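PDB 6SKY: Serine/threonine-protein kinase Tel1 from Chaetomium thermophilum, which is probably a serine/threonine kinase that senses DNA damage and activates checkpoint signalling by phosphorylating proteins, histone H2A among them. Local coordinates for residues C2107-F2112 with Q2161-L2166; L1637-A1642 with L2093-N2098. All coordinates share one frame; numbering follows the deposited sequence.

Contact 1 (C2107-F2112 with Q2161-L2166)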
ATOM      1  N   CYS A2107      27.684  13.038 -29.350  1.00 49.16           N
ATOM      2  CA  CYS A2107      26.620  13.993 -29.636  1.00 49.16           C
ATOM      3  C   CYS A2107      25.252  13.324 -29.618  1.00 49.16           C
ATOM      4  O   CYS A2107      24.272  13.915 -29.149  1.00 49.16           O
ATOM      5  CB  CYS A2107      26.878  14.679 -30.972  1.00 49.16           C
ATOM      6  SG  CYS A2107      28.138  15.975 -30.891  1.00 49.16           S
ATOM      7  N   THR A2108      25.162  12.086 -30.104  1.00 41.78           N
ATOM      8  CA  THR A2108      23.900  11.357 -30.022  1.00 41.78           C
ATOM      9  C   THR A2108      23.497  11.108 -28.571  1.00 41.78           C
ATOM     10  O   THR A2108      22.321  11.246 -28.207  1.00 41.78           O
ATOM     11  CB  THR A2108      24.013  10.042 -30.783  1.00 41.78           C
ATOM     12  OG1 THR A2108      24.835  10.239 -31.937  1.00 41.78           O
ATOM     13  CG2 THR A2108      22.646   9.575 -31.238  1.00 41.78           C
ATOM     14  N   LEU A2109      24.463  10.763 -27.723  1.00 37.00           N
ATOM     15  CA  LEU A2109      24.155  10.563 -26.310  1.00 37.00           C
ATOM     16  C   LEU A2109      23.671  11.855 -25.648  1.00 37.00           C
ATOM     17  O   LEU A2109      22.713  11.847 -24.857  1.00 37.00           O
ATOM     18  CB  LEU A2109      25.385  10.006 -25.603  1.00 37.00           C
ATOM     19  CG  LEU A2109      25.189   9.175 -24.342  1.00 37.00           C
ATOM     20  CD1 LEU A2109      24.267   8.016 -24.609  1.00 37.00           C
ATOM     21  CD2 LEU A2109      26.525   8.682 -23.868  1.00 37.00           C
ATOM     22  N   ALA A2110      24.308  12.983 -25.965  1.00 38.09           N
ATOM     23  CA  ALA A2110      23.853  14.254 -25.407  1.00 38.09           C
ATOM     24  C   ALA A2110      22.454  14.619 -25.896  1.00 38.09           C
ATOM     25  O   ALA A2110      21.660  15.218 -25.148  1.00 38.09           O
ATOM     26  CB  ALA A2110      24.845  15.355 -25.755  1.00 38.09           C
ATOM     27  N   THR A2111      22.133  14.275 -27.142  1.00 34.83           N
ATOM     28  CA  THR A2111      20.773  14.477 -27.626  1.00 34.83           C
ATOM     29  C   THR A2111      19.776  13.672 -26.807  1.00 34.83           C
ATOM     30  O   THR A2111      18.695  14.168 -26.458  1.00 34.83           O
ATOM     31  CB  THR A2111      20.681  14.095 -29.096  1.00 34.83           C
ATOM     32  OG1 THR A2111      21.696  14.783 -29.831  1.00 34.83           O
ATOM     33  CG2 THR A2111      19.349  14.489 -29.642  1.00 34.83           C
ATOM     34  N   PHE A2112      20.118  12.422 -26.505  1.00 31.62           N
ATOM     35  CA  PHE A2112      19.249  11.609 -25.662  1.00 31.62           C
ATOM     36  C   PHE A2112      19.008  12.272 -24.314  1.00 31.62           C
ATOM     37  O   PHE A2112      17.889  12.239 -23.786  1.00 31.62           O
ATOM     38  CB  PHE A2112      19.855  10.227 -25.470  1.00 31.62           C
ATOM     39  CG  PHE A2112      19.827   9.389 -26.696  1.00 31.62           C
ATOM     40  CD1 PHE A2112      19.047   9.750 -27.772  1.00 31.62           C
ATOM     41  CD2 PHE A2112      20.573   8.235 -26.776  1.00 31.62           C
ATOM     42  CE1 PHE A2112      19.020   8.984 -28.900  1.00 31.62           C
ATOM     43  CE2 PHE A2112      20.545   7.469 -27.907  1.00 31.62           C
ATOM     44  CZ  PHE A2112      19.769   7.842 -28.966  1.00 31.62           C
ATOM     45  N   GLN A2161      25.354   1.663 -25.148  1.00 24.49           N
ATOM     46  CA  GLN A2161      24.120   0.976 -24.789  1.00 24.49           C
ATOM     47  C   GLN A2161      23.867   1.047 -23.291  1.00 24.49           C
ATOM     48  O   GLN A2161      22.739   1.296 -22.850  1.00 24.49           O
ATOM     49  CB  GLN A2161      24.185  -0.474 -25.239  1.00 24.49           C
ATOM     50  CG  GLN A2161      22.984  -1.278 -24.866  1.00 24.49           C
ATOM     51  CD  GLN A2161      23.208  -2.743 -25.049  1.00 24.49           C
ATOM     52  OE1 GLN A2161      24.310  -3.176 -25.335  1.00 24.49           O
ATOM     53  NE2 GLN A2161      22.163  -3.521 -24.882  1.00 24.49           N
ATOM     54  N   ILE A2162      24.911   0.832 -22.496  1.00 25.37           N
ATOM     55  CA  ILE A2162      24.780   0.907 -21.045  1.00 25.37           C
ATOM     56  C   ILE A2162      24.333   2.296 -20.620  1.00 25.37           C
ATOM     57  O   ILE A2162      23.427   2.450 -19.792  1.00 25.37           O
ATOM     58  CB  ILE A2162      26.104   0.508 -20.378  1.00 25.37           C
ATOM     59  CG1 ILE A2162      26.335  -0.985 -20.552  1.00 25.37           C
ATOM     60  CG2 ILE A2162      26.100   0.869 -18.921  1.00 25.37           C
ATOM     61  CD1 ILE A2162      27.688  -1.411 -20.161  1.00 25.37           C
ATOM     62  N   ARG A2163      24.959   3.329 -21.177  1.00 26.99           N
ATOM     63  CA  ARG A2163      24.593   4.690 -20.801  1.00 26.99           C
ATOM     64  C   ARG A2163      23.151   5.017 -21.173  1.00 26.99           C
ATOM     65  O   ARG A2163      22.430   5.651 -20.389  1.00 26.99           O
ATOM     66  CB  ARG A2163      25.546   5.678 -21.448  1.00 26.99           C
ATOM     67  CG  ARG A2163      26.956   5.551 -20.974  1.00 26.99           C
ATOM     68  CD  ARG A2163      27.584   6.906 -20.923  1.00 26.99           C
ATOM     69  NE  ARG A2163      29.002   6.848 -20.610  1.00 26.99           N
ATOM     70  CZ  ARG A2163      29.966   6.894 -21.520  1.00 26.99           C
ATOM     71  NH1 ARG A2163      31.235   6.838 -21.145  1.00 26.99           N
ATOM     72  NH2 ARG A2163      29.662   6.998 -22.806  1.00 26.99           N
ATOM     73  N   GLY A2164      22.712   4.610 -22.364  1.00 22.74           N
ATOM     74  CA  GLY A2164      21.325   4.828 -22.734  1.00 22.74           C
ATOM     75  C   GLY A2164      20.357   4.137 -21.797  1.00 22.74           C
ATOM     76  O   GLY A2164      19.312   4.691 -21.444  1.00 22.74           O
ATOM     77  N   MET A2165      20.696   2.923 -21.365  1.00 25.79           N
ATOM     78  CA  MET A2165      19.830   2.212 -20.431  1.00 25.79           C
ATOM     79  C   MET A2165      19.752   2.915 -19.082  1.00 25.79           C
ATOM     80  O   MET A2165      18.673   3.003 -18.486  1.00 25.79           O
ATOM     81  CB  MET A2165      20.320   0.785 -20.251  1.00 25.79           C
ATOM     82  CG  MET A2165      19.773  -0.194 -21.252  1.00 25.79           C
ATOM     83  SD  MET A2165      20.613  -1.778 -21.152  1.00 25.79           S
ATOM     84  CE  MET A2165      19.244  -2.886 -21.406  1.00 25.79           C
ATOM     85  N   LEU A2166      20.877   3.412 -18.574  1.00 23.10           N
ATOM     86  CA  LEU A2166      20.842   4.100 -17.286  1.00 23.10           C
ATOM     87  C   LEU A2166      20.023   5.385 -17.364  1.00 23.10           C
ATOM     88  O   LEU A2166      19.297   5.740 -16.420  1.00 23.10           O
ATOM     89  CB  LEU A2166      22.262   4.380 -16.811  1.00 23.10           C
ATOM     90  CG  LEU A2166      23.111   3.139 -16.539  1.00 23.10           C
ATOM     91  CD1 LEU A2166      24.525   3.509 -16.217  1.00 23.10           C
ATOM     92  CD2 LEU A2166      22.526   2.342 -15.418  1.00 23.10           C
TER
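Leu-2109 of helix 2102-2119 reaches across to Arg-2163 and Gly-2164 of helix 2154-2174, where the CA atoms of Leu-2109 and Gly-2164 come within 7.3 Å. Both helices belong to the FAT domain, an alpha solenoid whose sequence family is grouped with TPR-like repeats, and helix 2124-2143 lies between them in the chain. Gln-2161, its CB directed away, packs on Ser-2139 and Ser-2142 of that intervening helix. Within 2161-2166, Arg-2163 carries most of the contact. Its chain bends about the CB-CG bond (chi2 -145°), and the aliphatic part is crossed by the Leu-2109 side chain at about a right angle. Leu-2109 CD2 lies 3.6 Å from Arg-2163 CD and comes alongside the guanidinium obliquely, 3.7 Å from Arg-2163 NH2. The other methyl, Leu-2109 CD1, approaches the root of the same chain, 4.1 Å from Arg-2163 CB. With CG of Leu-2109 roughly anti to the backbone N (chi1 -154°), the isobutyl fork is directed at the arginine. The contact is mainly van der Waals, a buried leucine lying against the methylenes of a partly exposed arginine. At Gly-2164 the backbone itself meets the leucine, its N being 4.4 Å from Leu-2109 CD1. Met-2165 leaves the interface for Leu-2184, Ala-2187 and Leu-2188 of helix 2178-2189, and Leu-2166 joins it on Leu-2188. One turn beyond Leu-2109, Phe-2112 points toward helix 2154-2174, touches Leu-2167 there and makes a cation-pi contact with Arg-2134. Elsewhere on the first helix, Thr-2111 OG1 donates a 2.8 Å hydrogen bond to Cys-2107 O, reaching that oxygen from the face of the carbonyl plane opposite Thr-2111 N.

Contact 2 (L1637-A1642 with L2093-N2098)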
ATOM      1  N   LEU A1637       9.237  15.488 -38.922  1.00 27.92           N
ATOM      2  CA  LEU A1637       8.183  15.358 -37.920  1.00 27.92           C
ATOM      3  C   LEU A1637       8.607  14.453 -36.775  1.00 27.92           C
ATOM      4  O   LEU A1637       8.266  14.708 -35.616  1.00 27.92           O
ATOM      5  CB  LEU A1637       6.914  14.813 -38.557  1.00 27.92           C
ATOM      6  CG  LEU A1637       6.115  15.708 -39.486  1.00 27.92           C
ATOM      7  CD1 LEU A1637       4.973  14.912 -40.052  1.00 27.92           C
ATOM      8  CD2 LEU A1637       5.602  16.894 -38.733  1.00 27.92           C
ATOM      9  N   GLY A1638       9.340  13.385 -37.076  1.00 24.70           N
ATOM     10  CA  GLY A1638       9.797  12.497 -36.030  1.00 24.70           C
ATOM     11  C   GLY A1638      10.816  13.148 -35.128  1.00 24.70           C
ATOM     12  O   GLY A1638      10.791  12.953 -33.917  1.00 24.70           O
ATOM     13  N   ARG A1639      11.720  13.940 -35.698  1.00 31.01           N
ATOM     14  CA  ARG A1639      12.675  14.659 -34.867  1.00 31.01           C
ATOM     15  C   ARG A1639      11.979  15.712 -34.014  1.00 31.01           C
ATOM     16  O   ARG A1639      12.333  15.907 -32.849  1.00 31.01           O
ATOM     17  CB  ARG A1639      13.744  15.284 -35.744  1.00 31.01           C
ATOM     18  CG  ARG A1639      14.933  15.777 -34.992  1.00 31.01           C
ATOM     19  CD  ARG A1639      15.974  16.284 -35.946  1.00 31.01           C
ATOM     20  NE  ARG A1639      16.255  15.312 -36.993  1.00 31.01           N
ATOM     21  CZ  ARG A1639      17.184  14.370 -36.898  1.00 31.01           C
ATOM     22  NH1 ARG A1639      17.922  14.277 -35.804  1.00 31.01           N
ATOM     23  NH2 ARG A1639      17.376  13.524 -37.894  1.00 31.01           N
ATOM     24  N   SER A1640      10.962  16.374 -34.559  1.00 28.04           N
ATOM     25  CA  SER A1640      10.213  17.345 -33.773  1.00 28.04           C
ATOM     26  C   SER A1640       9.477  16.690 -32.610  1.00 28.04           C
ATOM     27  O   SER A1640       9.435  17.240 -31.505  1.00 28.04           O
ATOM     28  CB  SER A1640       9.233  18.083 -34.674  1.00 28.04           C
ATOM     29  OG  SER A1640       8.249  18.745 -33.911  1.00 28.04           O
ATOM     30  N   PHE A1641       8.880  15.520 -32.836  1.00 22.20           N
ATOM     31  CA  PHE A1641       8.157  14.853 -31.757  1.00 22.20           C
ATOM     32  C   PHE A1641       9.114  14.258 -30.736  1.00 22.20           C
ATOM     33  O   PHE A1641       8.836  14.276 -29.535  1.00 22.20           O
ATOM     34  CB  PHE A1641       7.246  13.774 -32.325  1.00 22.20           C
ATOM     35  CG  PHE A1641       6.383  13.107 -31.307  1.00 22.20           C
ATOM     36  CD1 PHE A1641       6.753  11.914 -30.742  1.00 22.20           C
ATOM     37  CD2 PHE A1641       5.192  13.667 -30.925  1.00 22.20           C
ATOM     38  CE1 PHE A1641       5.956  11.304 -29.820  1.00 22.20           C
ATOM     39  CE2 PHE A1641       4.396  13.053 -30.004  1.00 22.20           C
ATOM     40  CZ  PHE A1641       4.778  11.875 -29.454  1.00 22.20           C
ATOM     41  N   ALA A1642      10.246  13.727 -31.182  1.00 24.18           N
ATOM     42  CA  ALA A1642      11.230  13.221 -30.245  1.00 24.18           C
ATOM     43  C   ALA A1642      11.880  14.329 -29.445  1.00 24.18           C
ATOM     44  O   ALA A1642      12.403  14.063 -28.363  1.00 24.18           O
ATOM     45  CB  ALA A1642      12.302  12.430 -30.982  1.00 24.18           C
ATOM     46  N   LEU A2093      16.638   5.542 -34.798  1.00 25.83           N
ATOM     47  CA  LEU A2093      17.330   4.462 -35.495  1.00 25.83           C
ATOM     48  C   LEU A2093      18.197   5.003 -36.623  1.00 25.83           C
ATOM     49  O   LEU A2093      19.381   4.666 -36.730  1.00 25.83           O
ATOM     50  CB  LEU A2093      16.307   3.464 -36.030  1.00 25.83           C
ATOM     51  CG  LEU A2093      16.785   2.285 -36.862  1.00 25.83           C
ATOM     52  CD1 LEU A2093      17.908   1.587 -36.184  1.00 25.83           C
ATOM     53  CD2 LEU A2093      15.655   1.330 -37.074  1.00 25.83           C
ATOM     54  N   ASP A2094      17.618   5.842 -37.481  1.00 33.46           N
ATOM     55  CA  ASP A2094      18.376   6.413 -38.585  1.00 33.46           C
ATOM     56  C   ASP A2094      19.545   7.245 -38.088  1.00 33.46           C
ATOM     57  O   ASP A2094      20.588   7.309 -38.742  1.00 33.46           O
ATOM     58  CB  ASP A2094      17.459   7.264 -39.451  1.00 33.46           C
ATOM     59  CG  ASP A2094      17.898   7.312 -40.893  1.00 33.46           C
ATOM     60  OD1 ASP A2094      19.071   7.000 -41.176  1.00 33.46           O
ATOM     61  OD2 ASP A2094      17.063   7.665 -41.749  1.00 33.46           O
ATOM     62  N   ASP A2095      19.393   7.905 -36.942  1.00 33.60           N
ATOM     63  CA  ASP A2095      20.484   8.721 -36.416  1.00 33.60           C
ATOM     64  C   ASP A2095      21.661   7.864 -35.984  1.00 33.60           C
ATOM     65  O   ASP A2095      22.809   8.174 -36.303  1.00 33.60           O
ATOM     66  CB  ASP A2095      20.002   9.574 -35.249  1.00 33.60           C
ATOM     67  CG  ASP A2095      19.335  10.847 -35.697  1.00 33.60           C
ATOM     68  OD1 ASP A2095      19.184  11.040 -36.919  1.00 33.60           O
ATOM     69  OD2 ASP A2095      18.960  11.658 -34.827  1.00 33.60           O
ATOM     70  N   ILE A2096      21.408   6.791 -35.234  1.00 31.88           N
ATOM     71  CA  ILE A2096      22.557   5.988 -34.818  1.00 31.88           C
ATOM     72  C   ILE A2096      23.111   5.130 -35.944  1.00 31.88           C
ATOM     73  O   ILE A2096      24.277   4.734 -35.880  1.00 31.88           O
ATOM     74  CB  ILE A2096      22.277   5.072 -33.616  1.00 31.88           C
ATOM     75  CG1 ILE A2096      21.234   4.035 -33.973  1.00 31.88           C
ATOM     76  CG2 ILE A2096      21.874   5.873 -32.408  1.00 31.88           C
ATOM     77  CD1 ILE A2096      21.783   2.664 -34.101  1.00 31.88           C
ATOM     78  N   LEU A2097      22.327   4.819 -36.974  1.00 34.19           N
ATOM     79  CA  LEU A2097      22.891   4.073 -38.095  1.00 34.19           C
ATOM     80  C   LEU A2097      23.924   4.888 -38.858  1.00 34.19           C
ATOM     81  O   LEU A2097      24.755   4.319 -39.570  1.00 34.19           O
ATOM     82  CB  LEU A2097      21.793   3.625 -39.051  1.00 34.19           C
ATOM     83  CG  LEU A2097      20.976   2.410 -38.641  1.00 34.19           C
ATOM     84  CD1 LEU A2097      19.990   2.087 -39.726  1.00 34.19           C
ATOM     85  CD2 LEU A2097      21.883   1.242 -38.383  1.00 34.19           C
ATOM     86  N   ASN A2098      23.898   6.209 -38.720  1.00 43.79           N
ATOM     87  CA  ASN A2098      24.694   7.098 -39.549  1.00 43.79           C
ATOM     88  C   ASN A2098      25.869   7.717 -38.810  1.00 43.79           C
ATOM     89  O   ASN A2098      26.465   8.671 -39.312  1.00 43.79           O
ATOM     90  CB  ASN A2098      23.814   8.204 -40.122  1.00 43.79           C
ATOM     91  CG  ASN A2098      22.886   7.709 -41.191  1.00 43.79           C
ATOM     92  OD1 ASN A2098      23.203   6.779 -41.921  1.00 43.79           O
ATOM     93  ND2 ASN A2098      21.731   8.332 -41.296  1.00 43.79           N
TER
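Between 1637-1642 and 2093-2098 the closest CA atoms, those of Arg-1639 and Asp-2095, are 9.9 Å apart. The long arginine side chain covers most of the gap and the short aspartate the rest. Arg-1639 extends from its helix, then bends near the end (chi3 -51°) and presents the guanidinium end-on to the Asp-2095 carboxylate. Two nitrogens grip two oxygens in a bidentate salt bridge: Arg-1639 NH1 donates to Asp-2095 OD2 at 3.0 Å and Arg-1639 NH2 to Asp-2095 OD1 at 3.2 Å. Both oxygens use their syn lone pairs. The NH2 bond is the straighter one, with an N-H...O angle of 157°, and OD1 lies in the guanidinium plane whereas OD2 is tilted out of it. The two flat groups are turned 26° against each other. The bridge joins two helices of the alpha solenoid some 450 residues apart in sequence, the later one in the FAT domain. A leucine here has no N-H to offer, and the Asp-2095 carboxylate would probably be left without its mate across this gap. The arginine also touches Thr-2091, one helical turn before Asp-2095. Nearby, Asp-2094 has a long, weak ion pair with Arg-1635, and Ala-1642 packs on Ala-2088 while its O accepts a hydrogen bond from Trp-2118 NE1.

In the fold
The centres of contacts 1 and 2 are about 14 Å apart, away from the nucleotide and magnesium sites. Helices 2077-2097 and 2102-2119 follow one another in the chain and carry one segment of each contact; they meet directly where Thr-2108 CG2 packs 4.0 Å from Ile-2096 CG2. In sequence, both segments of contact 2 come before either segment of contact 1. Contact 2 ties this part of the FAT solenoid back to helix 1627-1644, whereas contact 1 runs forward to helix 2154-2174. Contact 1 thus joins helices close in sequence, and contact 2 brings a helix from about 450 residues earlier against the same part of the solenoid.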